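Local atomic coordinates of chemotaxis protein motB (Helicobacter pylori, PDB entry 3CYP), a protein that probably forms, together with MotA, the stator of the flagellar motor and may fasten it to the cell wall through this periplasmic OmpA-like domain. Residues A27-I30 and Q31-K35. Numbering follows the deposited sequence.
Sequences AKII and QKLPK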
loop_
_atom_site.group_PDB
_atom_site.type_symbol
_atom_site.label_atom_id
_atom_site.label_comp_id
_atom_site.label_asym_id
_atom_site.label_seq_id
_atom_site.Cartn_x
_atom_site.Cartn_y
_atom_site.Cartn_z
ATOM N N ALA B 27 2.107 13.274 8.830
ATOM C CA ALA B 27 3.134 12.288 9.239
ATOM C C ALA B 27 3.562 12.553 10.655
ATOM O O ALA B 27 3.697 11.628 11.452
ATOM C CB ALA B 27 4.356 12.324 8.263
ATOM N N LYS B 28 3.756 13.832 10.985
ATOM C CA LYS B 28 4.143 14.214 12.316
ATOM C C LYS B 28 3.162 13.683 13.337
ATOM O O LYS B 28 3.572 13.097 14.348
ATOM C CB LYS B 28 4.229 15.737 12.416
ATOM C CG LYS B 28 4.611 16.262 13.796
ATOM C CD LYS B 28 4.577 17.797 13.744
ATOM C CE LYS B 28 4.821 18.430 15.113
ATOM N NZ LYS B 28 4.500 19.906 15.076
ATOM N N ILE B 29 1.880 13.936 13.110
ATOM C CA ILE B 29 0.826 13.527 14.045
ATOM C C ILE B 29 0.746 12.009 14.115
ATOM O O ILE B 29 0.523 11.439 15.179
ATOM C CB ILE B 29 -0.567 14.089 13.626
ATOM C CG1 ILE B 29 -0.688 15.594 13.940
ATOM C CG2 ILE B 29 -1.706 13.346 14.286
ATOM C CD1 ILE B 29 0.286 16.097 14.970
ATOM N N ILE B 30 0.868 11.354 12.950
ATOM C CA ILE B 30 0.760 9.893 12.941
ATOM C C ILE B 30 1.783 9.263 13.865
ATOM O O ILE B 30 1.471 8.331 14.598
ATOM C CB ILE B 30 0.821 9.313 11.537
ATOM C CG1 ILE B 30 -0.412 9.721 10.758
ATOM C CG2 ILE B 30 0.981 7.787 11.587
ATOM C CD1 ILE B 30 -0.368 9.449 9.252
ATOM N N GLN B 31 3.008 9.775 13.865
ATOM C CA GLN B 31 4.050 9.192 14.676
ATOM C C GLN B 31 3.819 9.380 16.178
ATOM O O GLN B 31 4.477 8.708 16.980
ATOM C CB GLN B 31 5.389 9.760 14.236
ATOM C CG GLN B 31 5.708 9.363 12.829
ATOM C CD GLN B 31 6.975 9.960 12.330
ATOM O OE1 GLN B 31 8.064 9.528 12.730
ATOM N NE2 GLN B 31 6.860 10.887 11.384
ATOM N N LYS B 32 2.915 10.287 16.551
ATOM C CA LYS B 32 2.565 10.527 17.961
ATOM C C LYS B 32 1.474 9.576 18.463
ATOM O O LYS B 32 1.250 9.475 19.676
ATOM C CB LYS B 32 2.089 11.969 18.151
ATOM C CG LYS B 32 3.175 13.015 17.899
ATOM C CD LYS B 32 2.644 14.397 18.124
ATOM C CE LYS B 32 3.667 15.454 17.669
ATOM N NZ LYS B 32 4.721 15.616 18.664
ATOM N N LEU B 33 0.786 8.929 17.535
ATOM C CA LEU B 33 -0.393 8.103 17.896
ATOM C C LEU B 33 -0.003 6.800 18.561
ATOM O O LEU B 33 1.095 6.270 18.374
ATOM C CB LEU B 33 -1.218 7.747 16.634
ATOM C CG LEU B 33 -1.701 8.918 15.814
ATOM C CD1 LEU B 33 -2.539 8.458 14.635
ATOM C CD2 LEU B 33 -2.452 9.973 16.648
ATOM N N PRO B 34 -0.965 6.220 19.320
ATOM C CA PRO B 34 -0.790 4.872 19.829
ATOM C C PRO B 34 -0.469 3.908 18.716
ATOM O O PRO B 34 -1.060 4.010 17.623
ATOM C CB PRO B 34 -2.156 4.577 20.467
ATOM C CG PRO B 34 -2.694 5.855 20.842
ATOM C CD PRO B 34 -2.266 6.781 19.707
ATOM N N LYS B 35 0.422 2.956 18.985
ATOM C CA LYS B 35 0.842 1.968 18.017
ATOM C C LYS B 35 -0.298 1.145 17.448
ATOM O O LYS B 35 -0.200 0.683 16.316
ATOM C CB LYS B 35 1.848 1.000 18.639
ATOM C CG LYS B 35 3.170 1.616 18.974
ATOM C CD LYS B 35 4.111 0.590 19.634
ATOM C CE LYS B 35 3.551 -0.050 20.919
ATOM N NZ LYS B 35 3.673 0.819 22.115
HETATM O O HOH W 1 2.147 5.935 15.895
#
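The side-chain amide of Gln31 folds back on the last turn of helix 17-30 and meets the peptide carbonyl of Ala27. Two donors of Gln31 reach Ala27 O from opposite faces of the carbonyl plane. Gln31 N lies 3.1 Å from Ala27 O and closes an i to i+4 helical bond. Gln31 NE2 lies 3.2 Å from Ala27 O and well above the carbonyl plane. The oxygen lies almost in the plane of the Gln31 amide. With CG beside the backbone N (chi1 -64°), the Gln31 chain runs back along the helix and brings its amide to Ala27. NE2 also bonds to the carbonyl of Tyr76, which further fixes the turn of the amide.

The next bonds are shorter in sequence span. Lys32 N bonds to Ile29 O at 3.0 Å, with a bent N-H...O angle of 142°. Leu33 N bonds to Ile30 O at 3.1 Å and closes a type I turn from Ile30 to Leu33. These two bonds each span three residues. A water donates to both Ile30 O and Leu33 O and bridges the two carbonyls.

Leu33 turns back over this end. Leu33 CG sits 3.4 Å from Ile29 O. Lys28 and Lys32 run side by side through their methylenes. The like-charged Lys28 NZ and Lys32 NZ stay 5.6 Å apart, and Lys28 NZ has a salt bridge to Glu130.

This is the C-terminal end of helix 17-30 in the OmpA-like domain, and the loop that follows it runs to strand 38-44. Ala27 and Ile30 pack on Leu73 of helix 58-75 and on Val78. Ile29 packs on Ile126 and Leu127 of helix 117-131.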